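Local coordinates for protein prolyl-tRNA synthetase (PDB 6UYH) that probably joins proline to its cognate tRNA by way of an ATP-derived prolyl-adenylate, and is bound here by halofuginone and an ATP analogue, at residues A[24-29]-A[155-160]; A[185-190]-A[237-242]; A[371-376]-A[392-397]; A[417-422]-A[504-509]. One frame throughout, in Å; residues are numbered along the deposited sequence.

Overall arrangement
Contacts 1 and 2 lie in the catalytic body and are buried; both reach the ATP analogue, one near adenine C2 and the other beside the ribose, with centres about 27 Å apart. Contact 1 turns on a tyrosine hydroxyl bonded to a loop carbonyl, whereas in contact 2 a helix packs on a strand whose other side carries the ligand-binding groups. Contact 3, in the anticodon-binding domain, is purely aliphatic between helix and strand. Contact 4 is only partly buried, and a valine methyl and an arginine methylene meet the outer end of its tryptophan. Helix 391-415 of contact 3 runs on into strand 417-419 of contact 4, while strands 232-243 and 505-512, of contacts 2 and 4, are neighbours.

Contact 1: A[24-29]-A[155-160]; sequences EWYSQV and HAVPFI. With ANP (phosphoaminophosphonic acid-adenylate ester), chain C.
Pro158 O is taken by two donors: Tyr26 OH at 2.8 Å, the one hydrogen bond between segments 24-29 and 155-160, and, weakly, Ile160 N of its own loop. The hydroxyl does not come in on a lone pair: it stands above the carbonyl plane, 47° out of it, with a C=O...O angle of 133°. The carbonyl oxygen in turn lies at the edge of the tyrosine ring, near its plane. With CG anti to the backbone N (chi1 -173°), the Tyr26 ring extends from the helix toward the loop, and its CE2 rests 3.9 Å from Pro158 CB. Phe159 also presents its ring edge to the hydroxyl, CD2 lying 3.3 Å from Tyr26 OH. Val157 adds a lighter touch, CG1 to Tyr26 CE2 at 4.2 Å. Ile280 and Met281 of helix 274-283 also pack on Tyr26, and Phe47 meets the Phe159 ring edge-to-face. Just beyond, Ile160 O approaches adenine C2 of the ATP analogue at 3.4 Å. A buried hydroxyl is thus satisfied by a carbonyl just before the two residues, Phe159 and Ile160, that approach the adenine, consistent with linking this loop to the N-terminal helix.

Contact 2: A[185-190]-A[237-242]; sequences FTILEL and GTSHHL. With ANP (phosphoaminophosphonic acid-adenylate ester), chain C; HFG (7-bromo-6-chloro-3-{3-[(2R,3S)-3-hydroxypiperidin-2-yl]-2-oxopropyl}quinazolin-4(3H)-one), chain D.
Ser239 turns OG anti to its own nitrogen (chi1 -176°), which carries the hydroxyl toward helix 177-198 and up to Ile187. That oxygen lies 4.0 Å from Ile187 CB, a van der Waals approach, with CG2 of the same isoleucine slightly farther at 4.2 Å. Its polar partner is Val184 O, one turn back on the helix, so the serine is hydrogen-bonded to the helix backbone while lying against the isoleucine. The backbones come close here: the CA atoms of Leu188 and Ser239 are 6.1 Å apart, and Trp269 of strand 261-272 packs against both Ile187 and Ser239. Thr238, before the serine, points away from the helix. Its OG1 makes a 2.6 Å hydrogen bond with the ribose O3' of the ATP analogue. His240, after the serine, hydrogen-bonds through NE2 to the piperidine hydroxyl O7' of halofuginone at 2.8 Å, with an N-H...O angle of 157° and the oxygen at the ring edge. Thr220 OG1 is bonded to His240 ND1, which should steady the ring's rotation. This fits the class II synthetase core, in which an antiparallel active-site sheet carries ligand-binding groups on one face and helices on the other.

Contact 3: A[371-376]-A[392-397]; sequences IMLCRR and DSIKAV. With EDO (1,2-ethanediol), chain B.
Leu373 meets Ile394 and Val397 through methyl groups alone, and this aliphatic trio makes up the close contact between segments 371-376 and 392-397. CD2 of Leu373 does the touching in both pairs: it lies 4.2 Å from Ile394 CD1 and 4.3 Å from Val397 CG2. The leucine and Ile394 cross at a slant. Ile394 leaves the helix to one side, but CG1 goes anti to the carbonyl carbon (chi1 -66°), and the further bend at chi2 brings CD1 round toward the strand. Val397, a helical turn further on, offers its CG2 methyl and also touches Leu357 of strand 357-361. On the strand side, Trp382 and Met384 of strand 381-385 pack against Leu373, while Ile331 touches Ile394.

Polar interactions keep to the border of this apolar patch and do not cross between the two segments. Arg375 also starts off toward the helix, but its guanidinium ends beside an ethanediol probably taken up from the crystallisation liquor: NH1 donates to O2 of that molecule at 2.9 Å, with an N-H...O angle of 140°. NH2 of the same group forms a salt bridge with Asp377 and a hydrogen bond with Ser404, which lies further along helix 391-415.

With no hydrogen bond or ion pair between the two segments, dispersion and the exclusion of water hold them together at this point; the polar link from strand to helix comes further along, through Arg375 and Ser404, with Asp377 as the arginine's charge partner.

Contact 4: A[417-422]-A[504-509]; sequences IVVTRT and NCWALF. With EDO (1,2-ethanediol), chain E.
Trp506 and Val419 meet at the far end of the indole, which can be followed outward from CB. The CB of Trp506 leaves strand 505-512 toward the 417-422 segment, and CG lies anti to the carbonyl carbon (chi1 -68°), sending the ring toward Val419 and Arg421. On the five-membered side NE1 is hydrogen-bonded to Pro486 O, which should help fix how the ring is turned. On the six-membered side CZ3 and CH2 share one methyl: Val419 CG1 lies 3.7 Å from Trp506 CH2, and the two side chains cross at about a right angle. CH2 also receives the CG of Arg421 at 4.1 Å, arriving at the edge of the ring, near its plane.

Beyond that methylene the arginine runs extended to NE. Its guanidinium plane stands 84° from the indole plane, and Val419 CG1 sits 3.6 Å above the guanidinium plane at one face, offset toward the rim. An ethanediol, probably from the crystallisation liquor, accepts hydrogen bonds from both terminal nitrogens: Arg421 NH2 to O2 at 2.7 Å and Arg421 NH1 to O1 at 3.0 Å. Further along the strands, Ile417 CG2 touches Leu508 CD1 at 4.0 Å.

Strands 417-419 and 505-512 are not direct partners here: strand 435-440 lies between them, parallel to the first and antiparallel to the second. The side chains thus meet across that strand in the C-terminal domain, with Ile204 of strand 204-207 touching both Ile417 and Leu508, and helix 423-431 following Thr422.

Contact 1: A[24-29]-A[155-160]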
# COMPACT_ATOMS: atom_id res chain seq x y z
N GLU A 24 -0.98 -8.13 -29.70
CA GLU A 24 -2.24 -8.83 -29.52
C GLU A 24 -2.08 -10.03 -28.60
O GLU A 24 -2.94 -10.27 -27.74
CB GLU A 24 -2.80 -9.24 -30.89
CG GLU A 24 -4.08 -10.08 -30.81
CD GLU A 24 -5.26 -9.38 -30.15
OE1 GLU A 24 -5.25 -8.13 -30.05
OE2 GLU A 24 -6.21 -10.09 -29.74
N TRP A 25 -0.98 -10.77 -28.74
CA TRP A 25 -0.65 -11.85 -27.80
C TRP A 25 -0.64 -11.33 -26.37
O TRP A 25 -1.22 -11.94 -25.46
CB TRP A 25 0.71 -12.47 -28.15
CG TRP A 25 1.21 -13.41 -27.08
CD1 TRP A 25 0.92 -14.75 -26.97
CD2 TRP A 25 2.05 -13.09 -25.96
NE1 TRP A 25 1.54 -15.28 -25.86
CE2 TRP A 25 2.24 -14.28 -25.22
CE3 TRP A 25 2.68 -11.91 -25.53
CZ2 TRP A 25 3.01 -14.33 -24.06
CZ3 TRP A 25 3.46 -11.96 -24.37
CH2 TRP A 25 3.61 -13.16 -23.65
N TYR A 26 0.05 -10.20 -26.15
CA TYR A 26 0.18 -9.65 -24.81
C TYR A 26 -1.17 -9.27 -24.23
O TYR A 26 -1.48 -9.58 -23.07
CB TYR A 26 1.08 -8.41 -24.88
CG TYR A 26 1.48 -7.76 -23.58
CD1 TYR A 26 2.16 -8.47 -22.60
CD2 TYR A 26 1.23 -6.40 -23.36
CE1 TYR A 26 2.56 -7.86 -21.43
CE2 TYR A 26 1.64 -5.78 -22.18
CZ TYR A 26 2.30 -6.51 -21.23
OH TYR A 26 2.73 -5.90 -20.06
N SER A 27 -2.01 -8.63 -25.04
CA SER A 27 -3.34 -8.28 -24.58
C SER A 27 -4.13 -9.52 -24.19
O SER A 27 -4.77 -9.54 -23.13
CB SER A 27 -4.07 -7.50 -25.67
OG SER A 27 -5.39 -7.19 -25.26
N GLN A 28 -4.07 -10.57 -25.00
CA GLN A 28 -4.82 -11.79 -24.69
C GLN A 28 -4.29 -12.46 -23.44
O GLN A 28 -5.07 -12.94 -22.61
CB GLN A 28 -4.81 -12.74 -25.89
CG GLN A 28 -5.63 -12.23 -27.07
CD GLN A 28 -5.97 -13.32 -28.06
OE1 GLN A 28 -6.11 -14.49 -27.69
NE2 GLN A 28 -6.09 -12.95 -29.33
N VAL A 29 -2.96 -12.48 -23.26
CA VAL A 29 -2.39 -13.17 -22.10
C VAL A 29 -2.72 -12.43 -20.81
O VAL A 29 -3.08 -13.06 -19.80
CB VAL A 29 -0.87 -13.38 -22.28
CG1 VAL A 29 -0.24 -13.85 -20.98
CG2 VAL A 29 -0.60 -14.39 -23.39
N HIS A 155 2.52 6.23 -26.43
CA HIS A 155 1.43 5.26 -26.35
C HIS A 155 1.53 4.42 -25.07
O HIS A 155 2.61 3.92 -24.74
CB HIS A 155 1.47 4.35 -27.57
CG HIS A 155 0.20 3.59 -27.82
ND1 HIS A 155 -0.07 2.37 -27.23
CD2 HIS A 155 -0.86 3.87 -28.61
CE1 HIS A 155 -1.25 1.94 -27.64
NE2 HIS A 155 -1.75 2.82 -28.48
N ALA A 156 0.42 4.28 -24.36
CA ALA A 156 0.43 3.50 -23.13
C ALA A 156 0.61 2.02 -23.43
O ALA A 156 0.22 1.52 -24.49
CB ALA A 156 -0.86 3.74 -22.33
N VAL A 157 1.27 1.32 -22.51
CA VAL A 157 1.52 -0.11 -22.61
C VAL A 157 1.18 -0.72 -21.25
O VAL A 157 1.73 -0.29 -20.23
CB VAL A 157 2.97 -0.44 -23.00
CG1 VAL A 157 3.19 -1.97 -23.03
CG2 VAL A 157 3.32 0.18 -24.36
N PRO A 158 0.26 -1.68 -21.17
CA PRO A 158 -0.07 -2.27 -19.87
C PRO A 158 1.20 -2.65 -19.12
O PRO A 158 2.13 -3.23 -19.69
CB PRO A 158 -0.90 -3.50 -20.25
CG PRO A 158 -1.59 -3.08 -21.53
CD PRO A 158 -0.54 -2.26 -22.27
N PHE A 159 1.26 -2.25 -17.84
CA PHE A 159 2.37 -2.42 -16.92
C PHE A 159 3.60 -1.60 -17.30
O PHE A 159 4.13 -0.88 -16.45
CB PHE A 159 2.78 -3.89 -16.76
CG PHE A 159 1.67 -4.78 -16.29
CD1 PHE A 159 1.07 -4.58 -15.04
CD2 PHE A 159 1.23 -5.83 -17.07
CE1 PHE A 159 0.04 -5.40 -14.60
CE2 PHE A 159 0.20 -6.66 -16.63
CZ PHE A 159 -0.39 -6.45 -15.39
N ILE A 160 4.06 -1.67 -18.56
CA ILE A 160 5.34 -1.06 -18.92
C ILE A 160 5.26 0.46 -18.85
O ILE A 160 6.23 1.13 -18.43
CB ILE A 160 5.78 -1.50 -20.33
CG1 ILE A 160 5.91 -3.02 -20.41
CG2 ILE A 160 7.09 -0.79 -20.72
CD1 ILE A 160 7.03 -3.59 -19.55
PG ANP C . 11.09 6.11 -18.98
O1G ANP C . 11.95 6.35 -20.13
O2G ANP C . 9.86 7.11 -19.07
O3G ANP C . 10.64 4.60 -19.07
PB ANP C . 11.80 7.55 -16.45
O1B ANP C . 13.03 8.34 -16.41
O2B ANP C . 10.60 8.48 -16.77
N3B ANP C . 11.87 6.33 -17.56
PA ANP C . 11.81 7.24 -13.58
O1A ANP C . 13.25 7.32 -13.26
O2A ANP C . 11.14 8.54 -13.31
O3A ANP C . 11.54 6.85 -15.09
O5' ANP C . 10.99 6.10 -12.79
C5' ANP C . 11.52 5.02 -11.99
C4' ANP C . 11.15 3.73 -12.68
O4' ANP C . 9.71 3.66 -12.84
C3' ANP C . 11.70 3.62 -14.09
O3' ANP C . 13.03 3.11 -14.07
C2' ANP C . 10.72 2.65 -14.76
O2' ANP C . 11.16 1.31 -14.59
C1' ANP C . 9.40 2.95 -14.03
N9 ANP C . 8.46 3.74 -14.81
C8 ANP C . 8.68 4.98 -15.35
N7 ANP C . 7.65 5.47 -16.00
C5 ANP C . 6.68 4.48 -15.87
C6 ANP C . 5.36 4.39 -16.34
N6 ANP C . 4.73 5.36 -17.01
N1 ANP C . 4.68 3.25 -16.07
C2 ANP C . 5.28 2.30 -15.35
N3 ANP C . 6.52 2.29 -14.84
C4 ANP C . 7.17 3.41 -15.14

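Contact 2: A[185-190]-A[237-242]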
# COMPACT_ATOMS: atom_id res chain seq x y z
N PHE A 185 24.64 1.63 -5.09
CA PHE A 185 24.92 0.32 -5.68
C PHE A 185 24.33 -0.81 -4.85
O PHE A 185 24.02 -1.88 -5.40
CB PHE A 185 26.43 0.18 -5.90
CG PHE A 185 26.94 1.12 -6.96
CD1 PHE A 185 26.87 0.78 -8.30
CD2 PHE A 185 27.42 2.37 -6.61
CE1 PHE A 185 27.31 1.65 -9.29
CE2 PHE A 185 27.87 3.26 -7.58
CZ PHE A 185 27.81 2.89 -8.92
N THR A 186 24.16 -0.59 -3.55
CA THR A 186 23.41 -1.52 -2.70
C THR A 186 21.96 -1.64 -3.16
O THR A 186 21.42 -2.75 -3.28
CB THR A 186 23.49 -1.06 -1.25
OG1 THR A 186 24.85 -1.13 -0.80
CG2 THR A 186 22.60 -1.92 -0.35
N ILE A 187 21.30 -0.50 -3.43
CA ILE A 187 19.92 -0.56 -3.91
C ILE A 187 19.87 -1.16 -5.31
O ILE A 187 18.97 -1.94 -5.63
CB ILE A 187 19.27 0.85 -3.88
CG1 ILE A 187 19.18 1.38 -2.44
CG2 ILE A 187 17.87 0.82 -4.52
CD1 ILE A 187 18.26 0.57 -1.53
N LEU A 188 20.85 -0.82 -6.15
CA LEU A 188 20.89 -1.40 -7.50
C LEU A 188 21.00 -2.92 -7.45
O LEU A 188 20.36 -3.62 -8.24
CB LEU A 188 22.07 -0.81 -8.29
CG LEU A 188 22.04 -1.14 -9.79
CD1 LEU A 188 20.91 -0.38 -10.48
CD2 LEU A 188 23.38 -0.85 -10.44
N GLU A 189 21.79 -3.44 -6.52
CA GLU A 189 21.86 -4.89 -6.33
C GLU A 189 20.52 -5.45 -5.85
O GLU A 189 20.13 -6.55 -6.26
CB GLU A 189 22.98 -5.24 -5.36
CG GLU A 189 22.99 -6.68 -4.86
CD GLU A 189 23.30 -7.71 -5.94
OE1 GLU A 189 23.67 -7.34 -7.07
OE2 GLU A 189 23.18 -8.92 -5.64
N LEU A 190 19.80 -4.72 -5.00
CA LEU A 190 18.48 -5.20 -4.58
C LEU A 190 17.52 -5.25 -5.76
O LEU A 190 16.69 -6.16 -5.84
CB LEU A 190 17.90 -4.33 -3.47
CG LEU A 190 18.53 -4.45 -2.08
CD1 LEU A 190 17.73 -3.61 -1.09
CD2 LEU A 190 18.58 -5.91 -1.63
N GLY A 237 14.51 -0.27 -13.55
CA GLY A 237 14.54 0.31 -12.21
C GLY A 237 15.75 1.23 -12.14
O GLY A 237 16.68 1.07 -12.93
N THR A 238 15.75 2.19 -11.23
CA THR A 238 16.68 3.30 -11.34
C THR A 238 17.22 3.66 -9.96
O THR A 238 16.47 3.71 -9.00
CB THR A 238 15.98 4.51 -11.95
OG1 THR A 238 15.27 4.11 -13.13
CG2 THR A 238 16.99 5.55 -12.34
N SER A 239 18.53 3.93 -9.87
CA SER A 239 19.11 4.34 -8.59
C SER A 239 20.09 5.49 -8.85
O SER A 239 21.12 5.30 -9.51
CB SER A 239 19.80 3.16 -7.91
OG SER A 239 20.30 3.51 -6.64
N HIS A 240 19.76 6.68 -8.34
CA HIS A 240 20.49 7.92 -8.60
C HIS A 240 21.36 8.31 -7.42
O HIS A 240 20.91 8.25 -6.28
CB HIS A 240 19.55 9.10 -8.83
CG HIS A 240 18.49 8.88 -9.85
ND1 HIS A 240 18.75 8.89 -11.21
CD2 HIS A 240 17.15 8.69 -9.73
CE1 HIS A 240 17.62 8.69 -11.87
NE2 HIS A 240 16.64 8.57 -10.99
N HIS A 241 22.57 8.79 -7.71
CA HIS A 241 23.27 9.66 -6.77
C HIS A 241 22.97 11.10 -7.15
O HIS A 241 23.28 11.54 -8.26
CB HIS A 241 24.78 9.41 -6.78
CG HIS A 241 25.54 10.31 -5.85
ND1 HIS A 241 25.19 10.46 -4.52
CD2 HIS A 241 26.60 11.12 -6.06
CE1 HIS A 241 26.02 11.33 -3.95
NE2 HIS A 241 26.88 11.74 -4.86
N LEU A 242 22.33 11.83 -6.24
CA LEU A 242 21.92 13.20 -6.50
C LEU A 242 22.98 14.21 -6.09
O LEU A 242 22.83 15.41 -6.36
CB LEU A 242 20.59 13.50 -5.80
CG LEU A 242 19.40 12.56 -6.07
CD1 LEU A 242 18.21 12.93 -5.18
CD2 LEU A 242 19.00 12.58 -7.54
PG ANP C . 11.09 6.11 -18.98
O1G ANP C . 11.95 6.35 -20.13
O2G ANP C . 9.86 7.11 -19.07
O3G ANP C . 10.64 4.60 -19.07
PB ANP C . 11.80 7.55 -16.45
O1B ANP C . 13.03 8.34 -16.41
O2B ANP C . 10.60 8.48 -16.77
N3B ANP C . 11.87 6.33 -17.56
PA ANP C . 11.81 7.24 -13.58
O1A ANP C . 13.25 7.32 -13.26
O2A ANP C . 11.14 8.54 -13.31
O3A ANP C . 11.54 6.85 -15.09
O5' ANP C . 10.99 6.10 -12.79
C5' ANP C . 11.52 5.02 -11.99
C4' ANP C . 11.15 3.73 -12.68
O4' ANP C . 9.71 3.66 -12.84
C3' ANP C . 11.70 3.62 -14.09
O3' ANP C . 13.03 3.11 -14.07
C2' ANP C . 10.72 2.65 -14.76
O2' ANP C . 11.16 1.31 -14.59
C1' ANP C . 9.40 2.95 -14.03
N9 ANP C . 8.46 3.74 -14.81
C8 ANP C . 8.68 4.98 -15.35
N7 ANP C . 7.65 5.47 -16.00
C5 ANP C . 6.68 4.48 -15.87
C6 ANP C . 5.36 4.39 -16.34
N6 ANP C . 4.73 5.36 -17.01
N1 ANP C . 4.68 3.25 -16.07
C2 ANP C . 5.28 2.30 -15.35
N3 ANP C . 6.52 2.29 -14.84
C4 ANP C . 7.17 3.41 -15.14
O4' HFG D . 11.22 10.64 -11.02
C21 HFG D . 12.34 10.87 -11.43
C3' HFG D . 13.56 10.67 -10.58
C2' HFG D . 13.44 9.62 -9.47
N1' HFG D . 12.49 10.02 -8.42
C6' HFG D . 12.49 9.08 -7.29
C5' HFG D . 12.13 7.69 -7.72
C4' HFG D . 13.04 7.22 -8.86
C39 HFG D . 13.05 8.24 -9.99
O7' HFG D . 13.98 7.82 -11.00
C1' HFG D . 12.56 11.42 -12.85
N3 HFG D . 11.37 12.07 -13.39
C4 HFG D . 10.98 13.27 -12.81
O11 HFG D . 11.63 13.79 -11.93
C10 HFG D . 9.71 13.79 -13.34
C5 HFG D . 9.20 15.00 -12.87
C2 HFG D . 10.62 11.45 -14.36
N1 HFG D . 9.51 11.87 -14.84
C9 HFG D . 9.01 13.06 -14.31
C8 HFG D . 7.78 13.52 -14.76
C7 HFG D . 7.27 14.71 -14.26
BR1 HFG D . 5.54 15.25 -14.82
C6 HFG D . 7.99 15.46 -13.35
CL1 HFG D . 7.42 17.02 -12.83

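Contact 3: A[371-376]-A[392-397]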
# COMPACT_ATOMS: atom_id res chain seq x y z
N ILE A 371 2.94 -40.26 -8.04
CA ILE A 371 2.12 -39.18 -8.58
C ILE A 371 2.80 -38.65 -9.83
O ILE A 371 3.99 -38.88 -10.08
CB ILE A 371 1.90 -38.04 -7.56
CG1 ILE A 371 3.24 -37.55 -7.01
CG2 ILE A 371 0.99 -38.50 -6.44
CD1 ILE A 371 3.14 -36.30 -6.18
N MET A 372 2.03 -37.91 -10.62
CA MET A 372 2.50 -37.33 -11.87
C MET A 372 2.66 -35.83 -11.70
O MET A 372 1.76 -35.16 -11.18
CB MET A 372 1.53 -37.64 -13.01
CG MET A 372 1.87 -36.97 -14.33
SD MET A 372 3.27 -37.73 -15.17
CE MET A 372 2.62 -39.37 -15.50
N LEU A 373 3.80 -35.30 -12.12
CA LEU A 373 4.10 -33.88 -12.04
C LEU A 373 4.27 -33.32 -13.44
O LEU A 373 4.78 -34.00 -14.33
CB LEU A 373 5.37 -33.61 -11.21
CG LEU A 373 5.24 -33.47 -9.69
CD1 LEU A 373 4.59 -34.69 -9.07
CD2 LEU A 373 6.59 -33.22 -9.04
N CYS A 374 3.81 -32.08 -13.65
CA CYS A 374 3.99 -31.39 -14.92
C CYS A 374 4.40 -29.96 -14.64
O CYS A 374 3.68 -29.24 -13.93
CB CYS A 374 2.71 -31.43 -15.77
SG CYS A 374 2.89 -30.65 -17.40
N ARG A 375 5.54 -29.54 -15.18
CA ARG A 375 6.07 -28.20 -14.95
C ARG A 375 5.68 -27.28 -16.10
O ARG A 375 5.84 -27.64 -17.27
CB ARG A 375 7.58 -28.22 -14.74
CG ARG A 375 8.39 -28.93 -15.82
CD ARG A 375 9.84 -29.05 -15.40
NE ARG A 375 10.53 -27.76 -15.48
CZ ARG A 375 11.82 -27.59 -15.20
NH1 ARG A 375 12.56 -28.62 -14.80
NH2 ARG A 375 12.37 -26.39 -15.31
N ARG A 376 5.17 -26.09 -15.75
CA ARG A 376 4.55 -25.18 -16.71
C ARG A 376 5.56 -24.59 -17.69
O ARG A 376 5.22 -24.33 -18.85
CB ARG A 376 3.85 -24.06 -15.94
CG ARG A 376 3.23 -22.95 -16.78
CD ARG A 376 2.03 -23.43 -17.59
NE ARG A 376 1.48 -22.32 -18.36
CZ ARG A 376 1.86 -22.00 -19.59
NH1 ARG A 376 2.78 -22.72 -20.22
NH2 ARG A 376 1.31 -20.95 -20.19
N ASP A 392 9.69 -30.41 1.20
CA ASP A 392 11.02 -30.05 0.75
C ASP A 392 11.25 -30.46 -0.70
O ASP A 392 11.86 -29.70 -1.48
CB ASP A 392 12.08 -30.69 1.65
CG ASP A 392 12.18 -30.01 3.00
OD1 ASP A 392 11.52 -28.97 3.21
OD2 ASP A 392 12.93 -30.52 3.86
N SER A 393 10.79 -31.65 -1.09
CA SER A 393 11.05 -32.10 -2.46
C SER A 393 10.23 -31.29 -3.47
O SER A 393 10.71 -31.05 -4.59
CB SER A 393 10.76 -33.60 -2.60
OG SER A 393 9.38 -33.89 -2.49
N ILE A 394 9.03 -30.85 -3.09
CA ILE A 394 8.24 -30.01 -3.99
C ILE A 394 8.85 -28.61 -4.09
O ILE A 394 8.91 -28.03 -5.18
CB ILE A 394 6.77 -29.97 -3.54
CG1 ILE A 394 6.14 -31.36 -3.68
CG2 ILE A 394 6.00 -28.93 -4.32
CD1 ILE A 394 6.25 -31.96 -5.08
N LYS A 395 9.30 -28.05 -2.96
CA LYS A 395 10.02 -26.78 -3.03
C LYS A 395 11.25 -26.89 -3.92
O LYS A 395 11.58 -25.95 -4.66
CB LYS A 395 10.42 -26.33 -1.62
CG LYS A 395 9.26 -25.86 -0.77
CD LYS A 395 9.68 -25.61 0.67
CE LYS A 395 8.48 -25.21 1.52
NZ LYS A 395 8.83 -25.05 2.96
N ALA A 396 11.95 -28.02 -3.85
CA ALA A 396 13.11 -28.23 -4.71
C ALA A 396 12.71 -28.24 -6.18
O ALA A 396 13.46 -27.76 -7.04
CB ALA A 396 13.81 -29.54 -4.33
N VAL A 397 11.54 -28.80 -6.49
CA VAL A 397 11.02 -28.76 -7.85
C VAL A 397 10.73 -27.32 -8.26
O VAL A 397 11.03 -26.90 -9.39
CB VAL A 397 9.77 -29.64 -7.98
CG1 VAL A 397 9.10 -29.45 -9.32
CG2 VAL A 397 10.14 -31.11 -7.76
C1 EDO B . 12.27 -32.90 -12.64
O1 EDO B . 13.44 -33.67 -12.95
C2 EDO B . 11.69 -32.33 -13.92
O2 EDO B . 12.67 -31.49 -14.53

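Contact 4: A[417-422]-A[504-509]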
# COMPACT_ATOMS: atom_id res chain seq x y z
N ILE A 417 23.22 -10.00 -27.50
CA ILE A 417 24.12 -8.87 -27.30
C ILE A 417 25.31 -9.07 -28.23
O ILE A 417 26.05 -10.05 -28.10
CB ILE A 417 24.58 -8.75 -25.84
CG1 ILE A 417 23.40 -8.43 -24.92
CG2 ILE A 417 25.64 -7.66 -25.71
CD1 ILE A 417 23.71 -8.63 -23.45
N VAL A 418 25.46 -8.16 -29.19
CA VAL A 418 26.46 -8.27 -30.25
C VAL A 418 27.43 -7.11 -30.12
O VAL A 418 27.00 -5.95 -30.03
CB VAL A 418 25.80 -8.26 -31.63
CG1 VAL A 418 26.85 -8.35 -32.72
CG2 VAL A 418 24.78 -9.40 -31.74
N VAL A 419 28.72 -7.41 -30.15
CA VAL A 419 29.74 -6.36 -30.25
C VAL A 419 29.74 -5.82 -31.67
O VAL A 419 30.00 -6.56 -32.63
CB VAL A 419 31.12 -6.92 -29.88
CG1 VAL A 419 32.20 -5.84 -30.05
CG2 VAL A 419 31.13 -7.46 -28.46
N THR A 420 29.47 -4.53 -31.82
CA THR A 420 29.38 -3.90 -33.13
C THR A 420 30.39 -2.76 -33.19
O THR A 420 30.14 -1.66 -32.69
CB THR A 420 27.95 -3.43 -33.42
OG1 THR A 420 27.51 -2.49 -32.43
CG2 THR A 420 26.99 -4.61 -33.41
N ARG A 421 31.55 -3.03 -33.81
CA ARG A 421 32.63 -2.05 -33.84
C ARG A 421 32.42 -0.95 -34.88
O ARG A 421 33.07 0.10 -34.78
CB ARG A 421 33.96 -2.75 -34.09
CG ARG A 421 34.39 -3.66 -32.94
CD ARG A 421 35.51 -4.57 -33.41
NE ARG A 421 35.98 -5.51 -32.40
CZ ARG A 421 35.41 -6.68 -32.13
NH1 ARG A 421 34.31 -7.05 -32.78
NH2 ARG A 421 35.93 -7.48 -31.21
N THR A 422 31.58 -1.18 -35.89
CA THR A 422 31.38 -0.25 -36.99
C THR A 422 29.89 -0.07 -37.25
O THR A 422 29.06 -0.88 -36.83
CB THR A 422 32.06 -0.73 -38.29
OG1 THR A 422 31.44 -1.95 -38.73
CG2 THR A 422 33.54 -0.95 -38.07
N ASN A 504 36.49 5.46 -25.11
CA ASN A 504 37.19 5.00 -23.92
C ASN A 504 36.37 4.06 -23.06
O ASN A 504 36.76 3.78 -21.92
CB ASN A 504 37.70 6.19 -23.07
CG ASN A 504 36.60 7.14 -22.63
OD1 ASN A 504 35.41 6.88 -22.79
ND2 ASN A 504 37.02 8.27 -22.05
N CYS A 505 35.25 3.55 -23.56
CA CYS A 505 34.49 2.49 -22.91
C CYS A 505 33.54 1.91 -23.94
O CYS A 505 33.50 2.36 -25.10
CB CYS A 505 33.73 3.02 -21.68
SG CYS A 505 32.48 4.24 -22.10
N TRP A 506 32.78 0.90 -23.52
CA TRP A 506 31.74 0.31 -24.35
C TRP A 506 30.38 0.69 -23.79
O TRP A 506 30.17 0.65 -22.58
CB TRP A 506 31.87 -1.22 -24.36
CG TRP A 506 33.09 -1.73 -25.06
CD1 TRP A 506 34.30 -2.00 -24.50
CD2 TRP A 506 33.20 -2.07 -26.45
NE1 TRP A 506 35.17 -2.48 -25.46
CE2 TRP A 506 34.52 -2.53 -26.66
CE3 TRP A 506 32.32 -2.01 -27.54
CZ2 TRP A 506 34.98 -2.94 -27.92
CZ3 TRP A 506 32.78 -2.42 -28.79
CH2 TRP A 506 34.10 -2.88 -28.97
N ALA A 507 29.47 1.07 -24.68
CA ALA A 507 28.10 1.37 -24.31
C ALA A 507 27.13 0.39 -24.97
O ALA A 507 27.32 -0.03 -26.11
CB ALA A 507 27.72 2.81 -24.69
N LEU A 508 26.06 0.06 -24.24
CA LEU A 508 25.00 -0.79 -24.75
C LEU A 508 23.91 0.10 -25.34
O LEU A 508 23.36 0.97 -24.65
CB LEU A 508 24.46 -1.68 -23.63
CG LEU A 508 23.60 -2.88 -24.03
CD1 LEU A 508 24.43 -3.93 -24.74
CD2 LEU A 508 22.90 -3.47 -22.78
N PHE A 509 23.63 -0.10 -26.63
CA PHE A 509 22.60 0.61 -27.37
C PHE A 509 21.60 -0.39 -27.92
O PHE A 509 21.97 -1.53 -28.23
CB PHE A 509 23.20 1.42 -28.54
CG PHE A 509 23.67 2.79 -28.17
CD1 PHE A 509 24.77 2.96 -27.33
CD2 PHE A 509 23.03 3.92 -28.66
CE1 PHE A 509 25.21 4.22 -26.99
CE2 PHE A 509 23.47 5.20 -28.31
CZ PHE A 509 24.56 5.34 -27.48
C1 EDO E . 33.29 -10.81 -31.69
O1 EDO E . 33.12 -9.75 -32.62
C2 EDO E . 33.48 -10.23 -30.29
O2 EDO E . 34.82 -9.75 -30.17